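Local coordinates for protein 2-hydroxyisobutyryl-CoA synthetase (Aquincola tertiaricarbonis, PDB 6HDW) that belongs to the ANL superfamily of AMP-binding enzymes, built from a large N-terminal part and a smaller C-terminal domain, at residues S342-L347 / F367-D372; G220-A225 / L247-E252; S84-E89 / M314-Y319. All blocks are in the same frame, centred on the assembly; numbering follows the deposited sequence.

Interaction 1. Residues S342-L347 / F367-D372; sequences SGDLTL and FGRIDD. With 8LE ([[(2~{R},3~{S},4~{R},5~{R})-5-(6-aminopurin-9-yl)-3,4-bis(oxidanyl)oxolan-2-yl]methoxy-oxidanyl-phosphoryl] 2-methyl-2-oxidanyl-propanoate), chain B.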
loop_
_atom_site.group_PDB
_atom_site.type_symbol
_atom_site.label_atom_id
_atom_site.label_comp_id
_atom_site.label_asym_id
_atom_site.label_seq_id
_atom_site.Cartn_x
_atom_site.Cartn_y
_atom_site.Cartn_z
ATOM N N SER A 342 -5.041 -25.728 -6.412
ATOM C CA SER A 342 -4.090 -24.953 -5.614
ATOM C C SER A 342 -2.653 -25.426 -5.782
ATOM O O SER A 342 -1.733 -24.602 -5.814
ATOM C CB SER A 342 -4.483 -24.947 -4.142
ATOM O OG SER A 342 -4.366 -26.244 -3.591
ATOM N N GLY A 343 -2.482 -26.743 -5.890
ATOM C CA GLY A 343 -1.178 -27.387 -5.992
ATOM C C GLY A 343 -0.527 -27.526 -4.626
ATOM O O GLY A 343 0.666 -27.819 -4.525
ATOM N N ASP A 344 -1.319 -27.322 -3.563
ATOM C CA ASP A 344 -0.879 -27.390 -2.174
ATOM C C ASP A 344 -1.264 -28.714 -1.569
ATOM O O ASP A 344 -2.067 -29.429 -2.160
ATOM C CB ASP A 344 -1.506 -26.245 -1.367
ATOM C CG ASP A 344 -1.100 -24.873 -1.848
ATOM O OD1 ASP A 344 0.119 -24.634 -1.996
ATOM O OD2 ASP A 344 -1.993 -24.033 -2.051
ATOM N N LEU A 345 -0.700 -29.041 -0.390
ATOM C CA LEU A 345 -1.022 -30.263 0.330
ATOM C C LEU A 345 -1.627 -29.916 1.683
ATOM O O LEU A 345 -1.150 -29.006 2.374
ATOM C CB LEU A 345 0.218 -31.167 0.496
ATOM C CG LEU A 345 -0.058 -32.606 0.922
ATOM C CD1 LEU A 345 -0.631 -33.427 -0.225
ATOM C CD2 LEU A 345 1.190 -33.258 1.461
ATOM N N THR A 346 -2.690 -30.637 2.048
ATOM C CA THR A 346 -3.393 -30.481 3.319
ATOM C C THR A 346 -4.021 -31.817 3.745
ATOM O O THR A 346 -3.895 -32.817 3.045
ATOM C CB THR A 346 -4.436 -29.348 3.212
ATOM O OG1 THR A 346 -4.882 -29.012 4.520
ATOM C CG2 THR A 346 -5.634 -29.729 2.347
ATOM N N LEU A 347 -4.714 -31.801 4.880
ATOM C CA LEU A 347 -5.488 -32.890 5.457
ATOM C C LEU A 347 -6.766 -32.233 5.974
ATOM O O LEU A 347 -6.695 -31.203 6.655
ATOM C CB LEU A 347 -4.729 -33.558 6.618
ATOM C CG LEU A 347 -5.378 -34.821 7.212
ATOM C CD1 LEU A 347 -4.331 -35.844 7.584
ATOM C CD2 LEU A 347 -6.232 -34.498 8.430
ATOM N N PHE A 367 0.372 -27.627 4.483
ATOM C CA PHE A 367 1.761 -28.066 4.636
ATOM C C PHE A 367 2.747 -27.375 3.721
ATOM O O PHE A 367 3.902 -27.202 4.089
ATOM C CB PHE A 367 1.869 -29.591 4.488
ATOM C CG PHE A 367 0.841 -30.384 5.264
ATOM C CD1 PHE A 367 0.643 -30.159 6.623
ATOM C CD2 PHE A 367 0.095 -31.377 4.644
ATOM C CE1 PHE A 367 -0.303 -30.894 7.340
ATOM C CE2 PHE A 367 -0.851 -32.114 5.363
ATOM C CZ PHE A 367 -1.051 -31.862 6.703
ATOM N N GLY A 368 2.288 -26.996 2.539
ATOM C CA GLY A 368 3.102 -26.327 1.536
ATOM C C GLY A 368 2.644 -26.674 0.141
ATOM O O GLY A 368 1.664 -27.405 -0.026
ATOM N N ARG A 369 3.355 -26.144 -0.865
ATOM C CA ARG A 369 3.086 -26.384 -2.285
ATOM C C ARG A 369 3.781 -27.701 -2.671
ATOM O O ARG A 369 4.942 -27.903 -2.308
ATOM C CB ARG A 369 3.616 -25.201 -3.116
ATOM C CG ARG A 369 3.035 -25.106 -4.514
ATOM C CD ARG A 369 3.025 -23.674 -5.009
ATOM N NE ARG A 369 1.665 -23.147 -5.148
ATOM C CZ ARG A 369 1.369 -21.852 -5.223
ATOM N NH1 ARG A 369 2.331 -20.938 -5.155
ATOM N NH2 ARG A 369 0.107 -21.459 -5.351
ATOM N N ILE A 370 3.064 -28.608 -3.363
ATOM C CA ILE A 370 3.573 -29.919 -3.794
ATOM C C ILE A 370 4.908 -29.787 -4.563
ATOM O O ILE A 370 5.824 -30.571 -4.312
ATOM C CB ILE A 370 2.489 -30.735 -4.567
ATOM C CG1 ILE A 370 1.295 -31.076 -3.634
ATOM C CG2 ILE A 370 3.069 -32.013 -5.207
ATOM C CD1 ILE A 370 -0.020 -31.477 -4.334
ATOM N N ASP A 371 5.038 -28.760 -5.430
ATOM C CA ASP A 371 6.247 -28.519 -6.221
ATOM C C ASP A 371 7.485 -28.133 -5.379
ATOM O O ASP A 371 8.617 -28.346 -5.829
ATOM C CB ASP A 371 5.981 -27.496 -7.335
ATOM C CG ASP A 371 5.337 -28.127 -8.547
ATOM O OD1 ASP A 371 6.009 -28.937 -9.222
ATOM O OD2 ASP A 371 4.155 -27.826 -8.815
ATOM N N ASP A 372 7.269 -27.597 -4.161
ATOM C CA ASP A 372 8.341 -27.214 -3.242
ATOM C C ASP A 372 8.973 -28.424 -2.518
ATOM O O ASP A 372 10.110 -28.322 -2.031
ATOM C CB ASP A 372 7.869 -26.131 -2.257
ATOM C CG ASP A 372 7.497 -24.793 -2.891
ATOM O OD1 ASP A 372 7.677 -24.642 -4.123
ATOM O OD2 ASP A 372 7.023 -23.894 -2.151
HETATM C C2 8LE B . -0.009 -22.499 4.062
HETATM C CAA 8LE B . -3.418 -13.829 -0.517
HETATM C CAZ 8LE B . -2.658 -14.955 0.208
HETATM C CAB 8LE B . -3.632 -16.078 0.609
HETATM O OAF 8LE B . -2.091 -14.436 1.404
HETATM C CAS 8LE B . -1.519 -15.491 -0.697
HETATM O OAD 8LE B . -0.355 -15.500 -0.304
HETATM O OAQ 8LE B . -1.899 -15.910 -1.940
HETATM P PBC 8LE B . -0.907 -16.212 -3.217
HETATM O OAI 8LE B . 0.133 -15.014 -3.359
HETATM O OAE 8LE B . -1.715 -16.453 -4.434
HETATM O "O5'" 8LE B . -0.105 -17.516 -2.837
HETATM C "C5'" 8LE B . -0.895 -18.640 -2.470
HETATM C "C4'" 8LE B . 0.013 -19.743 -1.998
HETATM O "O4'" 8LE B . 0.632 -19.324 -0.756
HETATM C "C3'" 8LE B . -0.864 -20.881 -1.652
HETATM O "O3'" 8LE B . -1.055 -21.695 -2.813
HETATM C "C2'" 8LE B . -0.037 -21.582 -0.573
HETATM O "O2'" 8LE B . 1.066 -22.364 -1.123
HETATM C "C1'" 8LE B . 0.525 -20.407 0.193
HETATM N N9 8LE B . -0.336 -20.040 1.363
HETATM C C8 8LE B . -1.156 -18.991 1.498
HETATM N N7 8LE B . -1.721 -19.061 2.698
HETATM C C5 8LE B . -1.271 -20.162 3.310
HETATM C C4 8LE B . -0.411 -20.770 2.473
HETATM N N3 8LE B . 0.235 -21.907 2.824
HETATM N N1 8LE B . -0.907 -21.847 4.912
HETATM C C6 8LE B . -1.492 -20.697 4.526
HETATM N N6 8LE B . -2.331 -20.072 5.343
HETATM O O HOH W 1 2.425 -27.534 -6.717
#

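Interaction 2. Residues G220-A225 / L247-E252; sequences GTPSYA and LFFSGE. With 8LE ([[(2~{R},3~{S},4~{R},5~{R})-5-(6-aminopurin-9-yl)-3,4-bis(oxidanyl)oxolan-2-yl]methoxy-oxidanyl-phosphoryl] 2-methyl-2-oxidanyl-propanoate), chain B.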
loop_
_atom_site.group_PDB
_atom_site.type_symbol
_atom_site.label_atom_id
_atom_site.label_comp_id
_atom_site.label_asym_id
_atom_site.label_seq_id
_atom_site.Cartn_x
_atom_site.Cartn_y
_atom_site.Cartn_z
ATOM N N GLY A 220 -0.294 -10.024 8.661
ATOM C CA GLY A 220 0.895 -10.140 7.827
ATOM C C GLY A 220 1.241 -11.592 7.598
ATOM O O GLY A 220 0.365 -12.454 7.720
ATOM N N THR A 221 2.524 -11.876 7.284
ATOM C CA THR A 221 3.020 -13.252 7.127
ATOM C C THR A 221 3.562 -13.738 8.480
ATOM O O THR A 221 4.027 -12.906 9.273
ATOM C CB THR A 221 4.119 -13.368 6.040
ATOM O OG1 THR A 221 5.266 -12.585 6.396
ATOM C CG2 THR A 221 3.614 -13.036 4.626
ATOM N N PRO A 222 3.547 -15.066 8.772
ATOM C CA PRO A 222 4.131 -15.535 10.043
ATOM C C PRO A 222 5.619 -15.170 10.152
ATOM O O PRO A 222 6.092 -14.882 11.250
ATOM C CB PRO A 222 3.911 -17.053 10.002
ATOM C CG PRO A 222 2.820 -17.267 8.987
ATOM C CD PRO A 222 3.028 -16.193 7.969
ATOM N N SER A 223 6.339 -15.125 9.004
ATOM C CA SER A 223 7.755 -14.749 8.934
ATOM C C SER A 223 7.974 -13.312 9.394
ATOM O O SER A 223 8.933 -13.066 10.128
ATOM C CB SER A 223 8.300 -14.925 7.519
ATOM O OG SER A 223 8.440 -16.301 7.231
ATOM N N TYR A 224 7.097 -12.368 8.963
ATOM C CA TYR A 224 7.205 -10.963 9.363
ATOM C C TYR A 224 7.006 -10.768 10.852
ATOM O O TYR A 224 7.719 -9.959 11.434
ATOM C CB TYR A 224 6.288 -10.014 8.563
ATOM C CG TYR A 224 6.620 -8.548 8.794
ATOM C CD1 TYR A 224 7.924 -8.141 9.067
ATOM C CD2 TYR A 224 5.638 -7.570 8.711
ATOM C CE1 TYR A 224 8.236 -6.800 9.265
ATOM C CE2 TYR A 224 5.944 -6.221 8.894
ATOM C CZ TYR A 224 7.244 -5.843 9.171
ATOM O OH TYR A 224 7.570 -4.525 9.350
ATOM N N ALA A 225 6.066 -11.501 11.470
ATOM C CA ALA A 225 5.834 -11.436 12.917
ATOM C C ALA A 225 7.136 -11.790 13.684
ATOM O O ALA A 225 7.515 -11.051 14.592
ATOM C CB ALA A 225 4.714 -12.374 13.308
ATOM N N LEU A 247 -2.979 -11.995 16.299
ATOM C CA LEU A 247 -2.231 -11.832 15.065
ATOM C C LEU A 247 -2.854 -12.869 14.144
ATOM O O LEU A 247 -3.066 -14.009 14.564
ATOM C CB LEU A 247 -0.729 -12.122 15.258
ATOM C CG LEU A 247 0.046 -11.214 16.211
ATOM C CD1 LEU A 247 0.153 -11.854 17.591
ATOM C CD2 LEU A 247 1.442 -10.913 15.668
ATOM N N PHE A 248 -3.225 -12.461 12.933
ATOM C CA PHE A 248 -3.819 -13.361 11.954
ATOM C C PHE A 248 -2.994 -13.324 10.685
ATOM O O PHE A 248 -2.603 -12.257 10.231
ATOM C CB PHE A 248 -5.327 -13.111 11.763
ATOM C CG PHE A 248 -5.774 -11.861 11.045
ATOM C CD1 PHE A 248 -5.743 -10.623 11.680
ATOM C CD2 PHE A 248 -6.356 -11.938 9.782
ATOM C CE1 PHE A 248 -6.207 -9.474 11.034
ATOM C CE2 PHE A 248 -6.832 -10.788 9.142
ATOM C CZ PHE A 248 -6.740 -9.563 9.767
ATOM N N PHE A 249 -2.612 -14.491 10.188
ATOM C CA PHE A 249 -1.683 -14.555 9.071
ATOM C C PHE A 249 -2.145 -15.391 7.915
ATOM O O PHE A 249 -2.919 -16.337 8.093
ATOM C CB PHE A 249 -0.324 -15.145 9.541
ATOM C CG PHE A 249 0.294 -14.614 10.814
ATOM C CD1 PHE A 249 0.768 -13.308 10.886
ATOM C CD2 PHE A 249 0.479 -15.445 11.914
ATOM C CE1 PHE A 249 1.351 -12.823 12.056
ATOM C CE2 PHE A 249 1.080 -14.964 13.081
ATOM C CZ PHE A 249 1.524 -13.663 13.138
ATOM N N SER A 250 -1.566 -15.084 6.737
ATOM C CA SER A 250 -1.693 -15.815 5.478
ATOM C C SER A 250 -0.417 -15.609 4.640
ATOM O O SER A 250 0.378 -14.709 4.930
ATOM C CB SER A 250 -2.940 -15.382 4.709
ATOM O OG SER A 250 -2.766 -14.150 4.029
ATOM N N GLY A 251 -0.231 -16.440 3.622
ATOM C CA GLY A 251 0.871 -16.278 2.688
ATOM C C GLY A 251 1.786 -17.463 2.574
ATOM O O GLY A 251 2.424 -17.653 1.540
ATOM N N GLU A 252 1.872 -18.255 3.650
ATOM C CA GLU A 252 2.778 -19.391 3.752
ATOM C C GLU A 252 2.440 -20.197 5.007
ATOM O O GLU A 252 1.759 -19.657 5.879
ATOM C CB GLU A 252 4.232 -18.863 3.872
ATOM C CG GLU A 252 4.398 -17.776 4.930
ATOM C CD GLU A 252 5.806 -17.386 5.328
ATOM O OE1 GLU A 252 6.764 -17.680 4.577
ATOM O OE2 GLU A 252 5.944 -16.752 6.394
HETATM C C2 8LE B . -0.009 -22.499 4.062
HETATM C CAA 8LE B . -3.418 -13.829 -0.517
HETATM C CAZ 8LE B . -2.658 -14.955 0.208
HETATM C CAB 8LE B . -3.632 -16.078 0.609
HETATM O OAF 8LE B . -2.091 -14.436 1.404
HETATM C CAS 8LE B . -1.519 -15.491 -0.697
HETATM O OAD 8LE B . -0.355 -15.500 -0.304
HETATM O OAQ 8LE B . -1.899 -15.910 -1.940
HETATM P PBC 8LE B . -0.907 -16.212 -3.217
HETATM O OAI 8LE B . 0.133 -15.014 -3.359
HETATM O OAE 8LE B . -1.715 -16.453 -4.434
HETATM O "O5'" 8LE B . -0.105 -17.516 -2.837
HETATM C "C5'" 8LE B . -0.895 -18.640 -2.470
HETATM C "C4'" 8LE B . 0.013 -19.743 -1.998
HETATM O "O4'" 8LE B . 0.632 -19.324 -0.756
HETATM C "C3'" 8LE B . -0.864 -20.881 -1.652
HETATM O "O3'" 8LE B . -1.055 -21.695 -2.813
HETATM C "C2'" 8LE B . -0.037 -21.582 -0.573
HETATM O "O2'" 8LE B . 1.066 -22.364 -1.123
HETATM C "C1'" 8LE B . 0.525 -20.407 0.193
HETATM N N9 8LE B . -0.336 -20.040 1.363
HETATM C C8 8LE B . -1.156 -18.991 1.498
HETATM N N7 8LE B . -1.721 -19.061 2.698
HETATM C C5 8LE B . -1.271 -20.162 3.310
HETATM C C4 8LE B . -0.411 -20.770 2.473
HETATM N N3 8LE B . 0.235 -21.907 2.824
HETATM N N1 8LE B . -0.907 -21.847 4.912
HETATM C C6 8LE B . -1.492 -20.697 4.526
HETATM N N6 8LE B . -2.331 -20.072 5.343
#

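Interaction 3. Residues S84-E89 / M314-Y319; sequences SLEDFE and MRRVPY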
loop_
_atom_site.group_PDB
_atom_site.type_symbol
_atom_site.label_atom_id
_atom_site.label_comp_id
_atom_site.label_asym_id
_atom_site.label_seq_id
_atom_site.Cartn_x
_atom_site.Cartn_y
_atom_site.Cartn_z
ATOM N N SER A 84 -25.296 -33.183 -8.735
ATOM C CA SER A 84 -24.826 -33.518 -7.384
ATOM C C SER A 84 -23.389 -33.020 -7.190
ATOM O O SER A 84 -22.751 -32.622 -8.160
ATOM C CB SER A 84 -24.901 -35.025 -7.145
ATOM O OG SER A 84 -23.943 -35.732 -7.917
ATOM N N LEU A 85 -22.874 -33.061 -5.946
ATOM C CA LEU A 85 -21.498 -32.668 -5.625
ATOM C C LEU A 85 -20.495 -33.685 -6.199
ATOM O O LEU A 85 -19.337 -33.342 -6.447
ATOM C CB LEU A 85 -21.315 -32.510 -4.103
ATOM C CG LEU A 85 -22.055 -31.338 -3.436
ATOM C CD1 LEU A 85 -21.917 -31.399 -1.927
ATOM C CD2 LEU A 85 -21.560 -29.988 -3.954
ATOM N N GLU A 86 -20.965 -34.926 -6.433
ATOM C CA GLU A 86 -20.202 -36.031 -7.017
ATOM C C GLU A 86 -19.998 -35.769 -8.518
ATOM O O GLU A 86 -18.951 -36.117 -9.070
ATOM C CB GLU A 86 -20.894 -37.397 -6.773
ATOM C CG GLU A 86 -21.975 -37.445 -5.688
ATOM C CD GLU A 86 -21.594 -37.056 -4.267
ATOM O OE1 GLU A 86 -20.540 -37.523 -3.781
ATOM O OE2 GLU A 86 -22.361 -36.292 -3.635
ATOM N N ASP A 87 -20.993 -35.126 -9.164
ATOM C CA ASP A 87 -20.946 -34.749 -10.579
ATOM C C ASP A 87 -19.913 -33.650 -10.802
ATOM O O ASP A 87 -19.207 -33.680 -11.804
ATOM C CB ASP A 87 -22.320 -34.270 -11.065
ATOM C CG ASP A 87 -23.308 -35.355 -11.435
ATOM O OD1 ASP A 87 -22.868 -36.475 -11.776
ATOM O OD2 ASP A 87 -24.513 -35.066 -11.449
ATOM N N PHE A 88 -19.820 -32.695 -9.856
ATOM C CA PHE A 88 -18.880 -31.574 -9.870
ATOM C C PHE A 88 -17.431 -32.089 -9.886
ATOM O O PHE A 88 -16.645 -31.678 -10.741
ATOM C CB PHE A 88 -19.134 -30.679 -8.639
ATOM C CG PHE A 88 -18.567 -29.280 -8.707
ATOM C CD1 PHE A 88 -19.003 -28.379 -9.671
ATOM C CD2 PHE A 88 -17.646 -28.842 -7.763
ATOM C CE1 PHE A 88 -18.485 -27.083 -9.725
ATOM C CE2 PHE A 88 -17.154 -27.537 -7.795
ATOM C CZ PHE A 88 -17.561 -26.671 -8.787
ATOM N N GLU A 89 -17.124 -33.037 -8.976
ATOM C CA GLU A 89 -15.845 -33.723 -8.771
ATOM C C GLU A 89 -15.324 -34.411 -10.019
ATOM O O GLU A 89 -14.126 -34.353 -10.303
ATOM C CB GLU A 89 -16.058 -34.878 -7.791
ATOM C CG GLU A 89 -16.147 -34.558 -6.323
ATOM C CD GLU A 89 -16.228 -35.864 -5.564
ATOM O OE1 GLU A 89 -15.165 -36.480 -5.337
ATOM O OE2 GLU A 89 -17.360 -36.329 -5.304
ATOM N N MET A 314 -8.561 -35.920 -9.182
ATOM C CA MET A 314 -9.217 -34.649 -8.814
ATOM C C MET A 314 -10.615 -34.854 -8.179
ATOM O O MET A 314 -11.532 -34.044 -8.368
ATOM C CB MET A 314 -9.251 -33.653 -10.002
ATOM C CG MET A 314 -7.867 -33.250 -10.499
ATOM S SD MET A 314 -6.886 -32.316 -9.295
ATOM C CE MET A 314 -5.282 -32.473 -10.033
ATOM N N ARG A 315 -10.746 -35.931 -7.398
ATOM C CA ARG A 315 -11.962 -36.284 -6.670
ATOM C C ARG A 315 -11.666 -36.198 -5.185
ATOM O O ARG A 315 -10.543 -36.494 -4.772
ATOM C CB ARG A 315 -12.452 -37.688 -7.050
ATOM C CG ARG A 315 -12.990 -37.780 -8.479
ATOM C CD ARG A 315 -13.868 -39.003 -8.689
ATOM N NE ARG A 315 -13.098 -40.245 -8.793
ATOM C CZ ARG A 315 -12.628 -40.745 -9.935
ATOM N NH1 ARG A 315 -12.832 -40.107 -11.081
ATOM N NH2 ARG A 315 -11.946 -41.882 -9.935
ATOM N N ARG A 316 -12.668 -35.763 -4.393
ATOM C CA ARG A 316 -12.615 -35.592 -2.939
ATOM C C ARG A 316 -12.099 -36.825 -2.211
ATOM O O ARG A 316 -12.602 -37.928 -2.438
ATOM C CB ARG A 316 -14.000 -35.216 -2.380
ATOM C CG ARG A 316 -14.455 -33.793 -2.684
ATOM C CD ARG A 316 -15.855 -33.528 -2.158
ATOM N NE ARG A 316 -16.857 -34.402 -2.779
ATOM C CZ ARG A 316 -18.116 -34.527 -2.367
ATOM N NH1 ARG A 316 -18.556 -33.829 -1.324
ATOM N NH2 ARG A 316 -18.946 -35.355 -2.990
ATOM N N VAL A 317 -11.086 -36.634 -1.347
ATOM C CA VAL A 317 -10.509 -37.695 -0.514
ATOM C C VAL A 317 -11.373 -37.822 0.756
ATOM O O VAL A 317 -11.972 -36.817 1.166
ATOM C CB VAL A 317 -8.996 -37.491 -0.171
ATOM C CG1 VAL A 317 -8.132 -37.469 -1.423
ATOM C CG2 VAL A 317 -8.747 -36.251 0.692
ATOM N N PRO A 318 -11.450 -39.003 1.418
ATOM C CA PRO A 318 -12.252 -39.086 2.652
ATOM C C PRO A 318 -11.679 -38.195 3.750
ATOM O O PRO A 318 -10.498 -37.843 3.694
ATOM C CB PRO A 318 -12.141 -40.571 3.052
ATOM C CG PRO A 318 -11.726 -41.282 1.813
ATOM C CD PRO A 318 -10.837 -40.311 1.101
ATOM N N TYR A 319 -12.508 -37.841 4.750
ATOM C CA TYR A 319 -12.061 -37.052 5.897
ATOM C C TYR A 319 -11.058 -37.863 6.715
ATOM O O TYR A 319 -11.274 -39.048 6.974
ATOM C CB TYR A 319 -13.245 -36.597 6.759
ATOM C CG TYR A 319 -14.187 -35.654 6.044
ATOM C CD1 TYR A 319 -13.781 -34.372 5.681
ATOM C CD2 TYR A 319 -15.491 -36.035 5.745
ATOM C CE1 TYR A 319 -14.646 -33.496 5.027
ATOM C CE2 TYR A 319 -16.366 -35.168 5.093
ATOM C CZ TYR A 319 -15.940 -33.898 4.738
ATOM O OH TYR A 319 -16.797 -33.032 4.105
#

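Interaction 1. Residues S342-L347 / F367-D372
Asp344 and Arg369 turn their side chains to the same ligand, 8LE, from two neighbouring strands. The carboxylate of Asp344 lies across the ribose diol and takes one hydroxyl on each oxygen: O2' donates to OD1 and O3' to OD2, both at 2.6 Å. The guanidinium of Arg369 presents a face to O3' and keeps Ser342 O at its edge, in plane; Asp344 OD1 is 3.8 Å from Arg369 NE and well off the guanidinium plane, a long ion pair in which no N-H is aimed at the oxygen. Lys97 lies close to the same arginine and donates to Ser342 O. An aspartate clasping the ribose hydroxyls is a hallmark of the ANL fold, and Gly368 to Asp371 read as its GRxD hinge sequence, about which the C-terminal domain probably swings. The strands pair antiparallel, with Leu345 N bonded to Gly368 O at 2.9 Å, and Ile370 N to Gly343 O at 2.8 Å where segment 367-372 curls into its 3-10 turn. Leu345 points to the face turned from the ligand; the ring of Phe367 reaches across toward the facing strand, and the two side chains cross obliquely. With CG beside the backbone N (chi1 -46°), the ring lies along that strand, meeting Leu345 CG in plane at its edge, while Phe367 CE2 comes 3.6 Å from Thr346 C and CZ 4.1 Å from Leu347 CB.

Interaction 2. Residues G220-A225 / L247-E252
Two first torsions bring Glu252 and Ser223 together. In Glu252, CG sits between the backbone N and the carbonyl carbon (chi1 49°), and the chain runs extended from there past Pro222; in Ser223, OG lies beside its own backbone N (chi1 -72°). Hydroxyl and amide of the serine therefore converge on one oxygen. Ser223 OG donates to the syn lone pair of Glu252 OE2, at 2.7 Å, and Ser223 N reaches the same OE2 at 3.1 Å, nearly in line with its C-O bond. Lying against the N-terminal end of helix 222-234, the Glu252 carboxylate is probably stabilised by the helix's positive end. Its other oxygen, OE1, accepts from Ala467 N, while the N-cap Thr221 holds Tyr224 N with OG1 and is also bonded to Phe465 O, so the helix start is tied to the segment that supplies Lys466 to 8LE.

Against the first turn of the helix the Phe249 ring lies face-on to Pro222: CA of Pro222 stands 4.0 Å from the Phe249 ring centroid, a CH-pi contact over the face. Gly220 O lies at the ring edge, in plane, and Ala225 CB comes 3.4 Å from Phe249 CZ. Ser250 OG is hydrogen-bonded to 8LE OAF at 2.7 Å and to Tyr219 OH, and the adenine lies along the backbone of Gly251 and Glu252. This is a beta-alpha-beta crossover, strand 217-220, helix 222-234, strand 246-249, whose C-terminal strand ends open into the nucleotide pocket, as in other AMP-binding enzymes.

Interaction 3. Residues S84-E89 / M314-Y319
Arg316 reaches from the short, weakly bonded strand about 315-316 to helix 85-91 and is met by Glu89 almost from the start. Before the side chain begins, its backbone N already donates to Glu89 OE1 at 2.8 Å, on the anti side of the carboxylate. Arg316 CB then lies 3.4 Å from Glu89 OE1. CG and CD pass the same carboxyl group, the Glu89 and Arg316 side chains crossing at about a right angle; a bend at chi3 (-62°) then turns the guanidinium toward the helix. That strand is an outermost one of the five-stranded antiparallel sheet, and the helix leans on that margin of the sheet; Tyr305 of strand 304-310 touches both Leu85 and Arg316. Arg316 NE comes 3.2 Å from Glu89 OE2. Farther out, the guanidinium meets its partners edge-on. Arg316 NH2 donates to Glu89 OE2 at 3.0 Å; the oxygen lies in the guanidinium plane, but the nitrogen stands above the carboxylate, the two planes being 78° apart. The same NH2 also forms a salt bridge with Glu86 OE1 at 2.8 Å, one turn earlier in the helix, Glu86 bending at chi2 to bring its carboxylate round. Both NH1 and NH2 also lie near Leu85, whose CB is 3.9 Å from Arg316 NH2.

From the N terminus, helix 85-91 comes first and waits more than 220 residues for its partner, strand 315-316; interaction 3 closes that long loop. Nested inside it, interaction 2 closes a much shorter one, from 220-225 to 247-252, joining two strands of the parallel sheet and the helix between them. Interaction 1 follows in series, closing the 19 residues between 342-347 and 367-372, and no loops cross. Interactions 3 and 1 lie at the two outermost strands of one antiparallel sheet, their centres about 19 Å apart. Interactions 1 and 2 do not touch each other (nearest atoms about 7 Å apart), but both contact 8LE, which lies between the antiparallel and parallel sheets.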